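Local coordinates for protein iron Super-Oxide Dismutase (Plasmodium knowlesi, PDB 2AWP) that probably converts superoxide radicals into hydrogen peroxide and molecular oxygen at an iron centre, as an iron/manganese-family superoxide dismutase, at residues Lys96-Phe101 with Asn132-Ile136; Pro6-Leu12 with Leu24-Asn29; Ile56-Ser60 with Asn144-Asp148. All blocks are in the same frame, centred on the assembly; numbering follows the deposited sequence.

Overall arrangement
The three contacts are spread over one subunit. Contact 2 is a surface contact within the alpha-hairpin family region, tying the loop before helix 21-43 to that helix close to the probable iron ligands; it is mostly apolar, with one tyrosine hydroxyl bond. Contact 1, on the other side of the chain's centre and about 30 Å from contact 2 between centres, is partly buried and sets helix 92-101 against strand 134-140 within the C-terminal family region, with charged groups over one buried leucine. Contact 3, also partly buried, alone spans both family regions: helix 53-59 meets helix 145-148, which follows strand 134-140, and a lysine holding carbonyls at and just past the end of helix 53-59 dominates its chemistry.

Contact 1 (Lys96-Phe101 with Asn132-Ile136); sequences KIQEDF and NKLVI
D100 and K96, one turn apart on helix 92-101, each hold the backbone of 132-136. L134 N donates to D100 OD2 at 2.8 Å in a nearly straight bond (N-H...O 167°), arriving from above the carboxylate plane. K96 NZ bonds N132 O at 2.8 Å, close to the line of its C=O, and lies 3.6 Å from D100 OD2 in a long salt bridge, which ties the two anchors together. Waters extend this polar layer: one joins D100 OD1 to the ammonium of K133, another joins D100 O to L134 O, and a third, accepting from K96 NZ, makes a weak bond to N132 OD1. Here the helix lies across the start of edge strand 134-140 of the three-stranded antiparallel sheet, in the C-terminal region of the Fe/Mn superoxide dismutase fold; the axes of segments 96-101 and 134-136 come within 8.4 Å, at an angle of 68°. V135 pairs with V127 of the neighbouring strand. Beneath the polar layer L134 is buried, its CD1 pressed tightly at 3.4 Å against CG of K96, with CG1 of I97 also touching it. The lysine chain leaves opposite its own backbone N (chi1 -168°), and a bend at chi2 lays its methylenes on the leucine and carries NZ to the loop carbonyl. The F101 ring crosses L134 at about a right angle, CE2 lying 3.6 Å from L134 CB. F101 CE1 lies 4.0 Å from I136 CD1, and the ring also meets F107 of helix 104-117.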
ATOM      1  N   LYS A  96       6.069 -25.401 -19.975  1.00 13.58           N
ATOM      2  CA  LYS A  96       6.378 -25.391 -18.541  1.00 12.14           C
ATOM      3  C   LYS A  96       5.133 -25.117 -17.689  1.00 12.23           C
ATOM      4  O   LYS A  96       4.936 -25.748 -16.628  1.00 11.20           O
ATOM      5  CB  LYS A  96       7.473 -24.345 -18.221  1.00 12.97           C
ATOM      6  CG  LYS A  96       8.061 -24.455 -16.804  1.00 11.25           C
ATOM      7  CD  LYS A  96       9.016 -25.612 -16.652  1.00 12.52           C
ATOM      8  CE  LYS A  96       9.490 -25.723 -15.210  1.00 15.44           C
ATOM      9  NZ  LYS A  96      10.113 -27.027 -14.930  1.00 15.83           N
ATOM     10  N   ILE A  97       4.304 -24.175 -18.136  1.00 11.01           N
ATOM     11  CA  ILE A  97       3.032 -23.919 -17.467  1.00 10.97           C
ATOM     12  C   ILE A  97       2.086 -25.137 -17.534  1.00 11.20           C
ATOM     13  O   ILE A  97       1.421 -25.511 -16.541  1.00 10.88           O
ATOM     14  CB  ILE A  97       2.327 -22.615 -18.040  1.00 11.42           C
ATOM     15  CG1 ILE A  97       3.042 -21.364 -17.484  1.00 10.16           C
ATOM     16  CG2 ILE A  97       0.846 -22.624 -17.678  1.00  9.12           C
ATOM     17  CD1 ILE A  97       2.706 -20.010 -18.158  1.00 10.94           C
ATOM     18  N   GLN A  98       2.005 -25.750 -18.711  1.00 12.00           N
ATOM     19  CA  GLN A  98       1.245 -27.013 -18.838  1.00 12.63           C
ATOM     20  C   GLN A  98       1.718 -28.027 -17.785  1.00 11.56           C
ATOM     21  O   GLN A  98       0.906 -28.647 -17.110  1.00 11.42           O
ATOM     22  CB  GLN A  98       1.370 -27.611 -20.258  1.00 12.48           C
ATOM     23  CG  GLN A  98       0.674 -26.794 -21.342  1.00 12.92           C
ATOM     24  CD  GLN A  98       1.184 -27.090 -22.741  1.00 13.19           C
ATOM     25  OE1 GLN A  98       2.139 -27.865 -22.922  1.00 14.77           O
ATOM     26  NE2 GLN A  98       0.548 -26.469 -23.749  1.00 10.79           N
ATOM     27  N   GLU A  99       3.032 -28.198 -17.649  1.00 12.50           N
ATOM     28  CA  GLU A  99       3.578 -29.210 -16.759  1.00 12.51           C
ATOM     29  C   GLU A  99       3.262 -28.929 -15.306  1.00 13.13           C
ATOM     30  O   GLU A  99       2.900 -29.837 -14.536  1.00 12.86           O
ATOM     31  CB  GLU A  99       5.098 -29.300 -16.936  1.00 13.41           C
ATOM     32  CG  GLU A  99       5.514 -29.904 -18.244  1.00 15.91           C
ATOM     33  CD  GLU A  99       7.017 -29.815 -18.470  1.00 21.19           C
ATOM     34  OE1 GLU A  99       7.749 -29.567 -17.482  1.00 24.23           O
ATOM     35  OE2 GLU A  99       7.462 -29.982 -19.628  1.00 22.41           O
ATOM     36  N   ASP A 100       3.393 -27.655 -14.920  1.00 12.82           N
ATOM     37  CA  ASP A 100       3.378 -27.297 -13.515  1.00 12.12           C
ATOM     38  C   ASP A 100       2.004 -26.822 -13.029  1.00 11.59           C
ATOM     39  O   ASP A 100       1.735 -26.859 -11.834  1.00 11.43           O
ATOM     40  CB  ASP A 100       4.515 -26.277 -13.222  1.00 12.28           C
ATOM     41  CG  ASP A 100       5.905 -26.867 -13.474  1.00 12.44           C
ATOM     42  OD1 ASP A 100       6.026 -28.112 -13.637  1.00 10.45           O
ATOM     43  OD2 ASP A 100       6.879 -26.097 -13.546  1.00  9.98           O
ATOM     44  N   PHE A 101       1.130 -26.401 -13.944  1.00 11.34           N
ATOM     45  CA  PHE A 101      -0.228 -25.970 -13.553  1.00 11.60           C
ATOM     46  C   PHE A 101      -1.333 -26.765 -14.227  1.00 11.50           C
ATOM     47  O   PHE A 101      -2.497 -26.633 -13.851  1.00 12.14           O
ATOM     48  CB  PHE A 101      -0.442 -24.441 -13.789  1.00 12.62           C
ATOM     49  CG  PHE A 101       0.517 -23.571 -13.009  1.00 11.32           C
ATOM     50  CD1 PHE A 101       0.234 -23.202 -11.704  1.00 12.65           C
ATOM     51  CD2 PHE A 101       1.709 -23.157 -13.569  1.00 13.56           C
ATOM     52  CE1 PHE A 101       1.112 -22.401 -10.964  1.00  7.25           C
ATOM     53  CE2 PHE A 101       2.627 -22.346 -12.830  1.00 13.42           C
ATOM     54  CZ  PHE A 101       2.330 -21.985 -11.529  1.00 11.86           C
ATOM     55  N   ASN A 132      13.032 -26.382  -9.363  1.00 10.80           N
ATOM     56  CA  ASN A 132      12.864 -26.334 -10.830  1.00 12.51           C
ATOM     57  C   ASN A 132      11.385 -26.354 -11.248  1.00 11.60           C
ATOM     58  O   ASN A 132      11.084 -26.762 -12.349  1.00 10.92           O
ATOM     59  CB  ASN A 132      13.607 -27.530 -11.497  1.00 12.97           C
ATOM     60  CG  ASN A 132      14.159 -27.198 -12.889  1.00 19.84           C
ATOM     61  OD1 ASN A 132      13.885 -27.909 -13.882  1.00 22.66           O
ATOM     62  ND2 ASN A 132      14.946 -26.123 -12.970  1.00 20.63           N
ATOM     63  N   LYS A 133      10.469 -25.986 -10.343  1.00 11.11           N
ATOM     64  CA  LYS A 133       9.031 -25.951 -10.666  1.00 10.25           C
ATOM     65  C   LYS A 133       8.509 -24.521 -10.674  1.00 10.13           C
ATOM     66  O   LYS A 133       8.814 -23.745  -9.753  1.00  9.17           O
ATOM     67  CB  LYS A 133       8.192 -26.728  -9.643  1.00 10.77           C
ATOM     68  CG  LYS A 133       8.522 -28.217  -9.472  1.00 13.07           C
ATOM     69  CD  LYS A 133       8.476 -28.988 -10.753  1.00 14.23           C
ATOM     70  CE  LYS A 133       8.294 -30.491 -10.449  1.00 18.08           C
ATOM     71  NZ  LYS A 133       8.370 -31.262 -11.697  1.00 20.26           N
ATOM     72  N   LEU A 134       7.658 -24.196 -11.652  1.00 10.22           N
ATOM     73  CA  LEU A 134       6.943 -22.902 -11.634  1.00 10.81           C
ATOM     74  C   LEU A 134       5.918 -22.864 -10.516  1.00 10.38           C
ATOM     75  O   LEU A 134       5.089 -23.749 -10.380  1.00 10.39           O
ATOM     76  CB  LEU A 134       6.224 -22.603 -12.964  1.00  9.75           C
ATOM     77  CG  LEU A 134       7.074 -22.322 -14.206  1.00 11.69           C
ATOM     78  CD1 LEU A 134       6.161 -22.015 -15.417  1.00 10.93           C
ATOM     79  CD2 LEU A 134       8.071 -21.207 -13.975  1.00  8.15           C
ATOM     80  N   VAL A 135       5.964 -21.803  -9.724  1.00 10.87           N
ATOM     81  CA  VAL A 135       4.943 -21.583  -8.732  1.00  9.41           C
ATOM     82  C   VAL A 135       4.545 -20.094  -8.719  1.00 10.29           C
ATOM     83  O   VAL A 135       5.245 -19.238  -9.286  1.00 10.45           O
ATOM     84  CB  VAL A 135       5.405 -22.060  -7.331  1.00  9.95           C
ATOM     85  CG1 VAL A 135       5.744 -23.609  -7.334  1.00  7.66           C
ATOM     86  CG2 VAL A 135       6.575 -21.215  -6.808  1.00  8.21           C
ATOM     87  N   ILE A 136       3.448 -19.799  -8.041  1.00 10.22           N
ATOM     88  CA  ILE A 136       3.002 -18.436  -7.822  1.00 10.71           C
ATOM     89  C   ILE A 136       3.342 -18.045  -6.390  1.00 10.98           C
ATOM     90  O   ILE A 136       3.067 -18.796  -5.464  1.00 11.02           O
ATOM     91  CB  ILE A 136       1.464 -18.289  -8.024  1.00 10.42           C
ATOM     92  CG1 ILE A 136       1.073 -18.534  -9.470  1.00 10.28           C
ATOM     93  CG2 ILE A 136       0.993 -16.911  -7.586  1.00  9.25           C
ATOM     94  CD1 ILE A 136      -0.421 -18.925  -9.620  1.00  8.97           C
TER
HETATM   95  O   HOH W   1      12.217 -27.821 -16.953  1.00 21.30           O
HETATM   96  O   HOH W   2       3.327 -25.514  -9.693  1.00 13.63           O
HETATM   97  O   HOH W   3       5.662 -30.485 -12.476  1.00 19.82           O

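Contact 2 (Pro6-Leu12 with Leu24-Asn29); sequences PKLKYAL and LNFHYN
One face of the Y28 ring is covered by L8: CG of the leucine sits 3.8 Å from the ring centroid, only 5° off the normal, in a CH-pi contact, and CD2 leans toward CD1 of the same ring. With CG anti to the backbone N (chi1 179°), Y28 extends its ring from the helix to the loop. At the ring's edge, in its plane, lies the carbonyl oxygen of P6, to which Y28 OH donates at 2.8 Å, approaching from above the carbonyl plane. W78 packs edge-to-face with Y28. The Y10 ring meets CD2 of L24 at its edge, through CE1, while its hydroxyl is bonded to W78 O. The loop 6-12 folds back over the first turns of helix 21-43, which forms the alpha-hairpin with helix 62-79, the carrier of W78. H27, a probable iron ligand by similarity, belongs to the same helical turn as Y28. Farther along the loop, L12 and L24 run antiparallel alongside one another, with L12 CD1 3.9 Å from L24 CB and L12 O 3.1 Å from L24 CD2. The L12 methyls reach on to the N25 and N29 amides, which are joined by N29 ND2 donating to N25 OD1 at 2.9 Å.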
ATOM      1  N   PRO A   6      16.217   2.465 -15.992  1.00 13.32           N
ATOM      2  CA  PRO A   6      16.157   1.878 -17.321  1.00 13.25           C
ATOM      3  C   PRO A   6      14.946   2.334 -18.077  1.00 13.89           C
ATOM      4  O   PRO A   6      13.871   2.501 -17.496  1.00 13.64           O
ATOM      5  CB  PRO A   6      16.081   0.369 -17.046  1.00 13.28           C
ATOM      6  CG  PRO A   6      16.680   0.213 -15.707  1.00 13.26           C
ATOM      7  CD  PRO A   6      16.155   1.428 -14.947  1.00 13.13           C
ATOM      8  N   LYS A   7      15.128   2.550 -19.374  1.00 14.27           N
ATOM      9  CA  LYS A   7      14.022   2.910 -20.262  1.00 15.49           C
ATOM     10  C   LYS A   7      12.957   1.821 -20.337  1.00 15.29           C
ATOM     11  O   LYS A   7      13.256   0.618 -20.268  1.00 15.17           O
ATOM     12  CB  LYS A   7      14.557   3.201 -21.680  1.00 16.02           C
ATOM     13  CG  LYS A   7      15.377   4.482 -21.798  1.00 20.05           C
ATOM     14  CD  LYS A   7      14.463   5.687 -21.633  1.00 25.44           C
ATOM     15  CE  LYS A   7      15.160   6.992 -21.975  1.00 31.04           C
ATOM     16  NZ  LYS A   7      14.172   8.038 -22.407  1.00 32.69           N
ATOM     17  N   LEU A   8      11.713   2.264 -20.483  1.00 15.66           N
ATOM     18  CA  LEU A   8      10.632   1.414 -20.993  1.00 15.40           C
ATOM     19  C   LEU A   8      10.949   0.959 -22.414  1.00 15.68           C
ATOM     20  O   LEU A   8      11.509   1.717 -23.210  1.00 14.84           O
ATOM     21  CB  LEU A   8       9.304   2.174 -21.004  1.00 14.74           C
ATOM     22  CG  LEU A   8       8.671   2.717 -19.713  1.00 15.66           C
ATOM     23  CD1 LEU A   8       7.397   3.429 -20.045  1.00 13.04           C
ATOM     24  CD2 LEU A   8       8.370   1.637 -18.664  1.00 12.81           C
ATOM     25  N   LYS A   9      10.526  -0.260 -22.748  1.00 15.07           N
ATOM     26  CA  LYS A   9      10.790  -0.822 -24.062  1.00 15.03           C
ATOM     27  C   LYS A   9       9.710  -0.484 -25.088  1.00 15.01           C
ATOM     28  O   LYS A   9       9.655  -1.082 -26.174  1.00 15.83           O
ATOM     29  CB  LYS A   9      10.979  -2.339 -23.912  1.00 14.42           C
ATOM     30  CG  LYS A   9      12.266  -2.652 -23.098  1.00 15.95           C
ATOM     31  CD  LYS A   9      12.416  -4.136 -22.808  1.00 19.02           C
ATOM     32  CE  LYS A   9      13.858  -4.423 -22.406  1.00 21.74           C
ATOM     33  NZ  LYS A   9      14.160  -3.819 -21.091  1.00 26.03           N
ATOM     34  N   TYR A  10       8.842   0.447 -24.712  1.00 14.00           N
ATOM     35  CA  TYR A  10       7.661   0.816 -25.465  1.00 13.98           C
ATOM     36  C   TYR A  10       7.212   2.214 -25.024  1.00 14.43           C
ATOM     37  O   TYR A  10       7.665   2.762 -23.993  1.00 13.61           O
ATOM     38  CB  TYR A  10       6.501  -0.200 -25.250  1.00 13.31           C
ATOM     39  CG  TYR A  10       6.327  -0.678 -23.813  1.00 12.40           C
ATOM     40  CD1 TYR A  10       5.766   0.162 -22.825  1.00 13.39           C
ATOM     41  CD2 TYR A  10       6.748  -1.953 -23.429  1.00 11.55           C
ATOM     42  CE1 TYR A  10       5.626  -0.264 -21.499  1.00 12.76           C
ATOM     43  CE2 TYR A  10       6.616  -2.389 -22.109  1.00 12.34           C
ATOM     44  CZ  TYR A  10       6.038  -1.539 -21.151  1.00 11.50           C
ATOM     45  OH  TYR A  10       5.892  -1.954 -19.859  1.00 10.94           O
ATOM     46  N   ALA A  11       6.303   2.775 -25.807  1.00 14.56           N
ATOM     47  CA  ALA A  11       5.768   4.102 -25.561  1.00 14.63           C
ATOM     48  C   ALA A  11       4.861   4.122 -24.314  1.00 15.21           C
ATOM     49  O   ALA A  11       4.308   3.085 -23.888  1.00 15.37           O
ATOM     50  CB  ALA A  11       5.005   4.601 -26.802  1.00 14.67           C
ATOM     51  N   LEU A  12       4.722   5.319 -23.753  1.00 13.82           N
ATOM     52  CA  LEU A  12       3.979   5.559 -22.533  1.00 13.96           C
ATOM     53  C   LEU A  12       2.513   5.189 -22.682  1.00 13.07           C
ATOM     54  O   LEU A  12       1.865   4.847 -21.711  1.00 12.49           O
ATOM     55  CB  LEU A  12       4.122   7.047 -22.158  1.00 14.11           C
ATOM     56  CG  LEU A  12       4.161   7.457 -20.704  1.00 13.23           C
ATOM     57  CD1 LEU A  12       5.389   6.883 -20.013  1.00 11.34           C
ATOM     58  CD2 LEU A  12       4.170   8.965 -20.646  1.00 11.85           C
ATOM     59  N   LEU A  24       1.010   5.098 -16.689  1.00  9.46           N
ATOM     60  CA  LEU A  24       2.430   4.964 -17.013  1.00  9.03           C
ATOM     61  C   LEU A  24       3.175   6.241 -16.683  1.00  8.75           C
ATOM     62  O   LEU A  24       4.257   6.174 -16.123  1.00  8.35           O
ATOM     63  CB  LEU A  24       2.662   4.519 -18.475  1.00  9.57           C
ATOM     64  CG  LEU A  24       2.879   2.994 -18.580  1.00 11.58           C
ATOM     65  CD1 LEU A  24       1.647   2.258 -18.033  1.00 13.64           C
ATOM     66  CD2 LEU A  24       3.174   2.566 -19.997  1.00  7.34           C
ATOM     67  N   ASN A  25       2.592   7.398 -16.994  1.00  8.28           N
ATOM     68  CA  ASN A  25       3.238   8.682 -16.643  1.00  8.65           C
ATOM     69  C   ASN A  25       3.564   8.795 -15.138  1.00  8.84           C
ATOM     70  O   ASN A  25       4.726   8.977 -14.760  1.00  9.73           O
ATOM     71  CB  ASN A  25       2.440   9.906 -17.157  1.00  7.83           C
ATOM     72  CG  ASN A  25       3.291  11.183 -17.216  1.00  9.91           C
ATOM     73  OD1 ASN A  25       4.533  11.117 -17.275  1.00 11.21           O
ATOM     74  ND2 ASN A  25       2.633  12.349 -17.204  1.00  8.94           N
ATOM     75  N   PHE A  26       2.568   8.642 -14.282  1.00  8.45           N
ATOM     76  CA  PHE A  26       2.824   8.693 -12.829  1.00  9.56           C
ATOM     77  C   PHE A  26       3.697   7.528 -12.310  1.00  9.13           C
ATOM     78  O   PHE A  26       4.656   7.729 -11.558  1.00 10.01           O
ATOM     79  CB  PHE A  26       1.498   8.812 -12.037  1.00  8.96           C
ATOM     80  CG  PHE A  26       0.839  10.163 -12.139  1.00  8.58           C
ATOM     81  CD1 PHE A  26       1.224  11.200 -11.307  1.00  8.54           C
ATOM     82  CD2 PHE A  26      -0.141  10.412 -13.106  1.00 11.39           C
ATOM     83  CE1 PHE A  26       0.638  12.484 -11.415  1.00 10.38           C
ATOM     84  CE2 PHE A  26      -0.744  11.697 -13.237  1.00 11.40           C
ATOM     85  CZ  PHE A  26      -0.356  12.738 -12.378  1.00  9.40           C
ATOM     86  N   HIS A  27       3.379   6.321 -12.758  1.00  9.42           N
ATOM     87  CA  HIS A  27       3.979   5.114 -12.230  1.00  8.94           C
ATOM     88  C   HIS A  27       5.454   5.059 -12.619  1.00  9.32           C
ATOM     89  O   HIS A  27       6.316   4.870 -11.748  1.00  8.55           O
ATOM     90  CB  HIS A  27       3.213   3.910 -12.766  1.00  8.93           C
ATOM     91  CG  HIS A  27       3.345   2.666 -11.938  1.00  8.27           C
ATOM     92  ND1 HIS A  27       2.581   1.547 -12.177  1.00  8.53           N
ATOM     93  CD2 HIS A  27       4.133   2.359 -10.879  1.00  7.14           C
ATOM     94  CE1 HIS A  27       2.908   0.594 -11.328  1.00  5.57           C
ATOM     95  NE2 HIS A  27       3.852   1.057 -10.545  1.00  5.96           N
ATOM     96  N   TYR A  28       5.744   5.317 -13.892  1.00  8.90           N
ATOM     97  CA  TYR A  28       7.143   5.302 -14.369  1.00 10.15           C
ATOM     98  C   TYR A  28       7.915   6.605 -14.093  1.00 10.36           C
ATOM     99  O   TYR A  28       8.992   6.576 -13.504  1.00 10.58           O
ATOM    100  CB  TYR A  28       7.207   4.937 -15.859  1.00 10.12           C
ATOM    101  CG  TYR A  28       8.613   4.922 -16.424  1.00 11.23           C
ATOM    102  CD1 TYR A  28       9.507   3.904 -16.080  1.00 10.66           C
ATOM    103  CD2 TYR A  28       9.058   5.953 -17.275  1.00 10.33           C
ATOM    104  CE1 TYR A  28      10.831   3.867 -16.608  1.00 13.09           C
ATOM    105  CE2 TYR A  28      10.373   5.940 -17.798  1.00 11.85           C
ATOM    106  CZ  TYR A  28      11.244   4.893 -17.470  1.00 11.83           C
ATOM    107  OH  TYR A  28      12.541   4.872 -17.976  1.00 13.55           O
ATOM    108  N   ASN A  29       7.364   7.740 -14.511  1.00 11.21           N
ATOM    109  CA  ASN A  29       8.084   9.022 -14.407  1.00 10.68           C
ATOM    110  C   ASN A  29       8.061   9.642 -13.012  1.00  9.81           C
ATOM    111  O   ASN A  29       8.938  10.436 -12.674  1.00  9.25           O
ATOM    112  CB  ASN A  29       7.576  10.030 -15.464  1.00 11.61           C
ATOM    113  CG  ASN A  29       7.990   9.658 -16.892  1.00 12.22           C
ATOM    114  OD1 ASN A  29       9.152   9.327 -17.178  1.00 13.61           O
ATOM    115  ND2 ASN A  29       7.021   9.726 -17.812  1.00 12.31           N
TER
HETATM  116  O   HOH W   4      11.367   5.237 -21.245  1.00 18.49           O

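Contact 3 (Ile56-Ser60 with Asn144-Asp148); sequences IMKES and NPIKD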
ATOM      1  N   ILE A  56      22.969  -4.372  -4.221  1.00 13.62           N
ATOM      2  CA  ILE A  56      22.372  -3.537  -3.166  1.00 13.55           C
ATOM      3  C   ILE A  56      21.114  -4.202  -2.609  1.00 13.80           C
ATOM      4  O   ILE A  56      20.994  -4.383  -1.394  1.00 13.94           O
ATOM      5  CB  ILE A  56      22.072  -2.084  -3.645  1.00 13.30           C
ATOM      6  CG1 ILE A  56      23.389  -1.343  -3.925  1.00 13.35           C
ATOM      7  CG2 ILE A  56      21.335  -1.300  -2.534  1.00 12.35           C
ATOM      8  CD1 ILE A  56      23.242  -0.149  -4.848  1.00 14.37           C
ATOM      9  N   MET A  57      20.205  -4.595  -3.509  1.00 13.82           N
ATOM     10  CA  MET A  57      18.960  -5.281  -3.150  1.00 15.30           C
ATOM     11  C   MET A  57      19.207  -6.529  -2.271  1.00 15.51           C
ATOM     12  O   MET A  57      18.561  -6.721  -1.214  1.00 14.37           O
ATOM     13  CB  MET A  57      18.238  -5.646  -4.442  1.00 15.04           C
ATOM     14  CG  MET A  57      16.929  -6.326  -4.297  1.00 16.62           C
ATOM     15  SD  MET A  57      16.266  -6.515  -5.951  1.00 17.17           S
ATOM     16  CE  MET A  57      16.996  -8.068  -6.549  1.00 13.78           C
ATOM     17  N   LYS A  58      20.147  -7.364  -2.708  1.00 15.92           N
ATOM     18  CA  LYS A  58      20.511  -8.581  -1.977  1.00 17.16           C
ATOM     19  C   LYS A  58      21.216  -8.329  -0.647  1.00 16.84           C
ATOM     20  O   LYS A  58      21.143  -9.158   0.266  1.00 17.37           O
ATOM     21  CB  LYS A  58      21.367  -9.502  -2.856  1.00 16.86           C
ATOM     22  CG  LYS A  58      20.556 -10.242  -3.924  1.00 18.38           C
ATOM     23  CD  LYS A  58      21.399 -10.890  -5.031  1.00 18.88           C
ATOM     24  CE  LYS A  58      22.097 -12.187  -4.570  1.00 23.96           C
ATOM     25  NZ  LYS A  58      21.196 -13.216  -3.883  1.00 26.10           N
ATOM     26  N   GLU A  59      21.885  -7.192  -0.505  1.00 16.86           N
ATOM     27  CA  GLU A  59      22.703  -6.971   0.691  1.00 17.57           C
ATOM     28  C   GLU A  59      22.269  -5.883   1.678  1.00 18.00           C
ATOM     29  O   GLU A  59      22.937  -5.693   2.687  1.00 19.38           O
ATOM     30  CB  GLU A  59      24.146  -6.693   0.288  1.00 17.77           C
ATOM     31  CG  GLU A  59      24.783  -7.780  -0.536  1.00 18.51           C
ATOM     32  CD  GLU A  59      26.104  -7.333  -1.168  1.00 22.29           C
ATOM     33  OE1 GLU A  59      26.833  -6.542  -0.551  1.00 19.86           O
ATOM     34  OE2 GLU A  59      26.395  -7.768  -2.299  1.00 23.00           O
ATOM     35  N   SER A  60      21.213  -5.136   1.378  1.00 17.55           N
ATOM     36  CA  SER A  60      20.790  -4.021   2.246  1.00 17.06           C
ATOM     37  C   SER A  60      19.510  -4.322   3.036  1.00 16.85           C
ATOM     38  O   SER A  60      18.896  -5.366   2.859  1.00 16.02           O
ATOM     39  CB  SER A  60      20.547  -2.787   1.402  1.00 16.80           C
ATOM     40  OG  SER A  60      19.559  -3.072   0.426  1.00 17.20           O
ATOM     41  N   ASN A 144      10.945  -9.206  -2.738  1.00 11.09           N
ATOM     42  CA  ASN A 144      10.908 -10.060  -3.928  1.00 11.96           C
ATOM     43  C   ASN A 144      11.570 -11.421  -3.705  1.00 11.40           C
ATOM     44  O   ASN A 144      12.287 -11.618  -2.705  1.00 11.29           O
ATOM     45  CB  ASN A 144      11.430  -9.326  -5.172  1.00 12.61           C
ATOM     46  CG  ASN A 144      12.911  -8.963  -5.076  1.00 13.68           C
ATOM     47  OD1 ASN A 144      13.760  -9.802  -4.732  1.00 14.95           O
ATOM     48  ND2 ASN A 144      13.226  -7.724  -5.412  1.00 16.40           N
ATOM     49  N   PRO A 145      11.291 -12.373  -4.590  1.00 10.77           N
ATOM     50  CA  PRO A 145      11.856 -13.728  -4.435  1.00 11.40           C
ATOM     51  C   PRO A 145      13.410 -13.850  -4.458  1.00 11.67           C
ATOM     52  O   PRO A 145      13.935 -14.822  -3.950  1.00 12.21           O
ATOM     53  CB  PRO A 145      11.208 -14.518  -5.598  1.00 10.66           C
ATOM     54  CG  PRO A 145       9.914 -13.728  -5.905  1.00 11.29           C
ATOM     55  CD  PRO A 145      10.376 -12.291  -5.745  1.00 11.57           C
ATOM     56  N   ILE A 146      14.123 -12.910  -5.081  1.00 12.50           N
ATOM     57  CA  ILE A 146      15.592 -12.927  -5.074  1.00 12.44           C
ATOM     58  C   ILE A 146      16.105 -12.670  -3.659  1.00 12.88           C
ATOM     59  O   ILE A 146      16.938 -13.433  -3.138  1.00 12.75           O
ATOM     60  CB  ILE A 146      16.191 -11.929  -6.086  1.00 12.88           C
ATOM     61  CG1 ILE A 146      15.807 -12.346  -7.514  1.00 13.42           C
ATOM     62  CG2 ILE A 146      17.738 -11.823  -5.940  1.00 14.50           C
ATOM     63  CD1 ILE A 146      16.176 -11.332  -8.574  1.00 14.91           C
ATOM     64  N   LYS A 147      15.588 -11.611  -3.030  1.00 12.87           N
ATOM     65  CA  LYS A 147      15.901 -11.325  -1.640  1.00 13.40           C
ATOM     66  C   LYS A 147      15.494 -12.484  -0.762  1.00 13.64           C
ATOM     67  O   LYS A 147      16.292 -12.942   0.045  1.00 14.05           O
ATOM     68  CB  LYS A 147      15.247 -10.022  -1.158  1.00 13.27           C
ATOM     69  CG  LYS A 147      15.635  -9.625   0.245  1.00 14.83           C
ATOM     70  CD  LYS A 147      17.137  -9.433   0.355  1.00 18.51           C
ATOM     71  CE  LYS A 147      17.577  -9.001   1.725  1.00 21.66           C
ATOM     72  NZ  LYS A 147      18.418  -7.763   1.614  1.00 24.58           N
ATOM     73  N   ASP A 148      14.273 -12.980  -0.926  1.00 12.69           N
ATOM     74  CA  ASP A 148      13.792 -14.097  -0.103  1.00 13.19           C
ATOM     75  C   ASP A 148      14.484 -15.427  -0.423  1.00 13.42           C
ATOM     76  O   ASP A 148      14.359 -16.378   0.345  1.00 13.42           O
ATOM     77  CB  ASP A 148      12.275 -14.279  -0.286  1.00 11.82           C
ATOM     78  CG  ASP A 148      11.461 -13.042   0.139  1.00 13.11           C
ATOM     79  OD1 ASP A 148      11.994 -12.134   0.834  1.00 13.82           O
ATOM     80  OD2 ASP A 148      10.259 -12.995  -0.208  1.00 11.25           O
TER
HETATM   81  O   HOH W   5      19.468 -12.871  -1.646  1.00 29.80           O
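K147 NZ reaches the C-terminal end of helix 53-59 and gathers carbonyl oxygens of its last turn and of S60 just beyond it: S60 O at 2.7 Å in the carbonyl plane, M57 O at 3.0 Å tilted slightly from that plane, and K58 O in a weak bond. With CG anti to N (chi1 -175°), bends at chi2 and chi4 carry the ammonium across to the other segment. I56 O, earlier on the helix, is gripped from opposite faces by S60 OG at 2.7 Å and E59 N. On the other side N144 is the N-cap of the short, weakly bonded helix at about 145-148. Its OD1 accepts from K147 N at 3.1 Å in a nearly straight bond (174°) and weakly from I146 N. The ND2 of N144 has its stronger bond to N73 OD1 of helix 62-79 and makes a weak one to M57 SD at 3.3 Å. CE of the methionine continues past the amide to CG2 of I146, 3.9 Å away, which also meets CG of K58. A water joins K58 NZ to I146 O. Two firm bonds and one weak one from K147 NZ suit the three hydrogens of an ammonium; its charge would probably also be favoured by the C-terminal end of helix 53-59, consistent with a protonated amine that fastens the alpha-hairpin region to the C-terminal region.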